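Side-chain contacts in RNA-dependent RNA polymerase (Dera Ghazi Khan orthonairovirus, PDB 6DX2), which carries at its N-terminal end a viral ovarian tumour (OTU) domain cysteine protease with deubiquitinase activity, while the whole polymerase probably copies viral RNA: residues Phe31-Val36 / Asn143-Gln148; Val103-Leu108 / Ile114-Trp119. All coordinates share one frame; numbering follows the deposited sequence.

Interaction 1. Residues Phe31-Val36 / Asn143-Gln148; sequences FTSEKV and NLKLCQ
F31 and N143 meet where the end of the phenyl ring presses on the side-chain amide: CE1 of F31 lies 3.5 Å from CG of N143, and CZ of F31 is 3.8 Å from OD1 of N143. The two side chains cross at about a right angle, with the ring and amide planes 48° apart. Two residues further along both strands the contact turns polar, K145 NZ giving a weak hydrogen bond of 3.3 Å to S33 OG. The lysine leaves its strand with CG anti to the backbone N (chi1 -176°), runs extended through CD and then bends at chi3 (82°), which swings the ammonium group toward the serine.

Stronger partners around this first shell fix the polar ends. The N143 amide cannot easily rotate, because OD1 accepts from the indole NE1 of W119 while ND2 donates to the carbonyl of V138. K145 NZ forms a salt bridge with E125, which probably balances its charge in this buried position, and S33 OG is also bonded to N28 ND2. The F31 ring in turn meets the W119 ring at a steep tilt.

Strands 31-33 and 142-147 are not direct neighbours, since strand 150-156 runs antiparallel between them. It bonds by its backbone to both, through Q155 with T32 and L154 with N143, and its L154 and L156 side chains pack against F31, L154 also against S33. On the other face of the sheet L144 packs against F43 and S46 of helix 42-52.

Interaction 2. Residues Val103-Leu108 / Ile114-Trp119; sequences VEAEIL and ITIILW
L108 meets I116 one helical turn after E104, whose OE2 is held by the hydroxyls of Y89 and Y98 and whose OE1 takes the backbone N of G101. The closest apolar approach is L108 CB to I116 CD1, 3.5 Å, and the same methyl also lies near CG and CD2 of the leucine and 3.7 Å from the carbonyl O of A105. The two side chains cross obliquely. With I116 CG1 anti to its carbonyl carbon (chi1 -60°), the residue divides its work: the longer branch reaches the leucine, while CG2 rests 4.0 Å from A105 CB.

A105 is the small residue of this interface. Its single methyl points at the strand and fits between I116 and L118, both methyls of L118 standing 4.1 Å from A105 CB. Nearer the connection, I114 CG1 lies close to the L108 carbonyl O.

The helix and strand axes run nearly antiparallel, at 160°, and approach to 8.7 Å, as expected for a helix that leads through a short connection into the strand it covers. Farther from the strand the helix meets helix 58-71, I107 packing on I65 and F68 and L108 on I61 and I65, so it lies between the sheet and that helix. With no hydrogen bond crossing between the segments, they are held to each other by apolar packing and fit of shape.

From the N terminus the chain first passes strand 31-33, at one edge of the mixed sheet, and the following loop, then runs through the helical part of the OTU domain before reaching helix 102-112. Interaction 2 closes a short loop there, folding that helix onto strand 116-121 after a short connection. Only when the chain reaches 143-148 does interaction 1 close, so its long loop encloses the shorter one. The two contacts share the sheet: strands 116-121 and 142-147 are parallel neighbours, with probable backbone hydrogen bonds from W119 N to L144 O and from L146 N to W119 O. Interaction 1 ties the sheet edge to its interior, interaction 2 the helical layer to the central strand.

Interaction 1. Residues Phe31-Val36 / Asn143-Gln148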
loop_
_atom_site.group_PDB
_atom_site.type_symbol
_atom_site.label_atom_id
_atom_site.label_comp_id
_atom_site.label_asym_id
_atom_site.label_seq_id
_atom_site.Cartn_x
_atom_site.Cartn_y
_atom_site.Cartn_z
ATOM N N PHE A 31 5.498 -8.966 -12.420
ATOM C CA PHE A 31 5.517 -9.308 -11.012
ATOM C C PHE A 31 5.150 -10.766 -10.823
ATOM O O PHE A 31 4.296 -11.318 -11.522
ATOM C CB PHE A 31 4.492 -8.462 -10.208
ATOM C CG PHE A 31 4.769 -7.025 -10.171
ATOM C CD1 PHE A 31 5.711 -6.510 -9.279
ATOM C CD2 PHE A 31 4.070 -6.134 -10.997
ATOM C CE1 PHE A 31 5.913 -5.164 -9.158
ATOM C CE2 PHE A 31 4.305 -4.773 -10.899
ATOM C CZ PHE A 31 5.230 -4.287 -9.962
ATOM N N THR A 32 5.743 -11.355 -9.800
ATOM C CA THR A 32 5.227 -12.554 -9.214
ATOM C C THR A 32 4.236 -12.162 -8.131
ATOM O O THR A 32 4.521 -11.304 -7.309
ATOM C CB THR A 32 6.355 -13.355 -8.576
ATOM O OG1 THR A 32 7.360 -13.630 -9.573
ATOM C CG2 THR A 32 5.807 -14.628 -8.081
ATOM N N SER A 33 3.097 -12.804 -8.109
ATOM C CA SER A 33 2.191 -12.601 -6.989
ATOM C C SER A 33 2.502 -13.595 -5.892
ATOM O O SER A 33 2.988 -14.714 -6.133
ATOM C CB SER A 33 0.726 -12.740 -7.399
ATOM O OG SER A 33 0.409 -11.833 -8.438
ATOM N N GLU A 34 2.190 -13.193 -4.665
ATOM C CA GLU A 34 2.250 -14.078 -3.526
ATOM C C GLU A 34 0.896 -14.121 -2.818
ATOM O O GLU A 34 0.218 -13.110 -2.689
ATOM C CB GLU A 34 3.344 -13.649 -2.541
ATOM C CG GLU A 34 3.295 -14.413 -1.203
ATOM C CD GLU A 34 3.972 -15.772 -1.276
ATOM O OE1 GLU A 34 3.889 -16.538 -0.292
ATOM O OE2 GLU A 34 4.599 -16.071 -2.315
ATOM N N LYS A 35 0.503 -15.308 -2.376
ATOM C CA LYS A 35 -0.773 -15.528 -1.710
ATOM C C LYS A 35 -0.683 -15.197 -0.214
ATOM O O LYS A 35 0.239 -15.667 0.462
ATOM C CB LYS A 35 -1.145 -16.999 -1.881
ATOM C CG LYS A 35 -0.087 -17.935 -1.254
ATOM C CD LYS A 35 -0.107 -19.350 -1.818
ATOM C CE LYS A 35 1.186 -19.681 -2.572
ATOM N NZ LYS A 35 1.011 -20.814 -3.545
ATOM N N VAL A 36 -1.606 -14.376 0.300
ATOM C CA VAL A 36 -1.733 -14.218 1.749
ATOM C C VAL A 36 -3.178 -14.532 2.129
ATOM O O VAL A 36 -4.091 -14.451 1.287
ATOM C CB VAL A 36 -1.355 -12.798 2.236
ATOM C CG1 VAL A 36 0.072 -12.444 1.883
ATOM C CG2 VAL A 36 -2.358 -11.777 1.727
ATOM N N ASN A 143 4.987 -3.261 -3.541
ATOM C CA ASN A 143 4.011 -3.324 -4.616
ATOM C C ASN A 143 2.875 -4.196 -4.140
ATOM O O ASN A 143 3.096 -5.383 -3.903
ATOM C CB ASN A 143 4.654 -3.896 -5.871
ATOM C CG ASN A 143 5.644 -2.913 -6.453
ATOM O OD1 ASN A 143 5.223 -1.888 -6.954
ATOM N ND2 ASN A 143 6.936 -3.102 -6.181
ATOM N N LEU A 144 1.664 -3.629 -4.111
ATOM C CA LEU A 144 0.482 -4.345 -3.632
ATOM C C LEU A 144 -0.512 -4.431 -4.758
ATOM O O LEU A 144 -0.762 -3.419 -5.434
ATOM C CB LEU A 144 -0.162 -3.560 -2.442
ATOM C CG LEU A 144 0.771 -3.392 -1.238
ATOM C CD1 LEU A 144 0.004 -2.644 -0.164
ATOM C CD2 LEU A 144 1.267 -4.756 -0.674
ATOM N N LYS A 145 -1.079 -5.619 -4.933
ATOM C CA LYS A 145 -2.122 -5.839 -5.907
ATOM C C LYS A 145 -3.454 -5.772 -5.206
ATOM O O LYS A 145 -3.715 -6.546 -4.271
ATOM C CB LYS A 145 -1.959 -7.187 -6.594
ATOM C CG LYS A 145 -2.972 -7.451 -7.709
ATOM C CD LYS A 145 -2.684 -8.805 -8.400
ATOM C CE LYS A 145 -3.280 -9.942 -7.600
ATOM N NZ LYS A 145 -2.820 -11.259 -8.119
ATOM N N LEU A 146 -4.322 -4.902 -5.697
ATOM C CA LEU A 146 -5.688 -4.797 -5.185
ATOM C C LEU A 146 -6.594 -5.386 -6.223
ATOM O O LEU A 146 -6.751 -4.814 -7.306
ATOM C CB LEU A 146 -6.013 -3.315 -4.969
ATOM C CG LEU A 146 -5.485 -2.707 -3.681
ATOM C CD1 LEU A 146 -3.981 -2.859 -3.474
ATOM C CD2 LEU A 146 -5.861 -1.210 -3.689
ATOM N N CYS A 147 -7.211 -6.506 -5.896
ATOM C CA CYS A 147 -7.996 -7.214 -6.902
ATOM C C CYS A 147 -9.189 -7.847 -6.210
ATOM O O CYS A 147 -9.011 -8.576 -5.237
ATOM C CB CYS A 147 -7.133 -8.260 -7.618
ATOM S SG CYS A 147 -7.955 -8.975 -9.086
ATOM N N GLN A 148 -10.390 -7.526 -6.679
ATOM C CA GLN A 148 -11.616 -8.142 -6.174
ATOM C C GLN A 148 -11.698 -8.066 -4.649
ATOM O O GLN A 148 -12.079 -9.019 -3.964
ATOM C CB GLN A 148 -11.725 -9.576 -6.672
ATOM C CG GLN A 148 -12.024 -9.629 -8.153
ATOM C CD GLN A 148 -13.324 -8.915 -8.497
ATOM O OE1 GLN A 148 -13.384 -8.120 -9.437
ATOM N NE2 GLN A 148 -14.373 -9.198 -7.731
#

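Interaction 2. Residues Val103-Leu108 / Ile114-Trp119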
loop_
_atom_site.group_PDB
_atom_site.type_symbol
_atom_site.label_atom_id
_atom_site.label_comp_id
_atom_site.label_asym_id
_atom_site.label_seq_id
_atom_site.Cartn_x
_atom_site.Cartn_y
_atom_site.Cartn_z
ATOM N N VAL A 103 -5.305 4.962 2.888
ATOM C CA VAL A 103 -5.035 5.727 4.114
ATOM C C VAL A 103 -3.787 5.197 4.801
ATOM O O VAL A 103 -2.892 5.965 5.184
ATOM C CB VAL A 103 -6.243 5.655 5.064
ATOM C CG1 VAL A 103 -5.845 6.207 6.420
ATOM C CG2 VAL A 103 -7.396 6.462 4.499
ATOM N N GLU A 104 -3.700 3.859 4.925
ATOM C CA GLU A 104 -2.557 3.207 5.533
ATOM C C GLU A 104 -1.337 3.196 4.614
ATOM O O GLU A 104 -0.214 3.243 5.110
ATOM C CB GLU A 104 -2.926 1.757 5.904
ATOM C CG GLU A 104 -3.886 1.759 7.088
ATOM C CD GLU A 104 -5.254 2.250 6.726
ATOM O OE1 GLU A 104 -5.750 1.971 5.591
ATOM O OE2 GLU A 104 -5.813 2.988 7.570
ATOM N N ALA A 105 -1.528 3.103 3.304
ATOM C CA ALA A 105 -0.370 3.177 2.416
ATOM C C ALA A 105 0.306 4.536 2.539
ATOM O O ALA A 105 1.540 4.640 2.632
ATOM C CB ALA A 105 -0.828 2.942 0.977
ATOM N N GLU A 106 -0.490 5.592 2.580
ATOM C CA GLU A 106 0.082 6.931 2.726
ATOM C C GLU A 106 0.860 7.037 4.033
ATOM O O GLU A 106 2.010 7.489 4.046
ATOM C CB GLU A 106 -1.022 7.970 2.659
ATOM C CG GLU A 106 -0.546 9.390 3.029
ATOM C CD GLU A 106 -1.623 10.398 2.750
ATOM O OE1 GLU A 106 -2.603 10.326 3.487
ATOM O OE2 GLU A 106 -1.468 11.269 1.844
ATOM N N ILE A 107 0.264 6.571 5.132
ATOM C CA ILE A 107 0.921 6.692 6.444
ATOM C C ILE A 107 2.173 5.827 6.505
ATOM O O ILE A 107 3.250 6.276 6.937
ATOM C CB ILE A 107 -0.046 6.336 7.581
ATOM C CG1 ILE A 107 -1.154 7.378 7.699
ATOM C CG2 ILE A 107 0.699 6.305 8.909
ATOM C CD1 ILE A 107 -2.328 6.983 8.740
ATOM N N LEU A 108 2.059 4.563 6.084
ATOM C CA LEU A 108 3.221 3.679 6.196
ATOM C C LEU A 108 4.388 4.159 5.347
ATOM O O LEU A 108 5.544 3.985 5.722
ATOM C CB LEU A 108 2.839 2.240 5.764
ATOM C CG LEU A 108 3.739 1.189 6.376
ATOM C CD1 LEU A 108 3.916 1.201 7.826
ATOM C CD2 LEU A 108 3.108 -0.182 5.965
ATOM N N ILE A 114 9.529 4.452 3.088
ATOM C CA ILE A 114 9.489 3.513 1.995
ATOM C C ILE A 114 8.440 4.029 1.021
ATOM O O ILE A 114 7.679 4.959 1.297
ATOM C CB ILE A 114 9.171 2.064 2.449
ATOM C CG1 ILE A 114 7.825 2.031 3.137
ATOM C CG2 ILE A 114 10.281 1.533 3.389
ATOM C CD1 ILE A 114 7.362 0.652 3.741
ATOM N N THR A 115 8.442 3.415 -0.147
ATOM C CA THR A 115 7.459 3.745 -1.163
ATOM C C THR A 115 6.521 2.567 -1.266
ATOM O O THR A 115 6.983 1.406 -1.247
ATOM C CB THR A 115 8.184 4.041 -2.486
ATOM O OG1 THR A 115 8.897 5.290 -2.321
ATOM C CG2 THR A 115 7.203 4.270 -3.657
ATOM N N ILE A 116 5.216 2.857 -1.382
ATOM C CA ILE A 116 4.201 1.828 -1.481
ATOM C C ILE A 116 3.349 2.125 -2.692
ATOM O O ILE A 116 2.939 3.268 -2.887
ATOM C CB ILE A 116 3.320 1.734 -0.218
ATOM C CG1 ILE A 116 4.230 1.409 1.004
ATOM C CG2 ILE A 116 2.165 0.721 -0.487
ATOM C CD1 ILE A 116 3.498 1.502 2.395
ATOM N N ILE A 117 3.105 1.116 -3.523
ATOM C CA ILE A 117 2.311 1.316 -4.729
ATOM C C ILE A 117 1.099 0.411 -4.665
ATOM O O ILE A 117 1.236 -0.797 -4.430
ATOM C CB ILE A 117 3.129 1.040 -5.997
ATOM C CG1 ILE A 117 4.312 1.982 -6.013
ATOM C CG2 ILE A 117 2.236 1.148 -7.273
ATOM C CD1 ILE A 117 5.319 1.663 -7.189
ATOM N N LEU A 118 -0.083 0.993 -4.865
ATOM C CA LEU A 118 -1.312 0.218 -4.909
ATOM C C LEU A 118 -1.661 0.049 -6.369
ATOM O O LEU A 118 -2.001 1.023 -7.049
ATOM C CB LEU A 118 -2.455 0.894 -4.151
ATOM C CG LEU A 118 -2.172 1.307 -2.700
ATOM C CD1 LEU A 118 -3.471 1.846 -1.962
ATOM C CD2 LEU A 118 -1.494 0.168 -1.934
ATOM N N TRP A 119 -1.562 -1.194 -6.867
ATOM C CA TRP A 119 -1.905 -1.482 -8.248
ATOM C C TRP A 119 -3.323 -2.034 -8.221
ATOM O O TRP A 119 -3.547 -3.182 -7.825
ATOM C CB TRP A 119 -0.964 -2.532 -8.833
ATOM C CG TRP A 119 0.504 -2.137 -8.842
ATOM C CD1 TRP A 119 1.447 -2.419 -7.869
ATOM C CD2 TRP A 119 1.192 -1.412 -9.869
ATOM N NE1 TRP A 119 2.676 -1.955 -8.255
ATOM C CE2 TRP A 119 2.549 -1.326 -9.473
ATOM C CE3 TRP A 119 0.797 -0.848 -11.089
ATOM C CZ2 TRP A 119 3.507 -0.643 -10.200
ATOM C CZ3 TRP A 119 1.789 -0.170 -11.853
ATOM C CH2 TRP A 119 3.110 -0.083 -11.405
#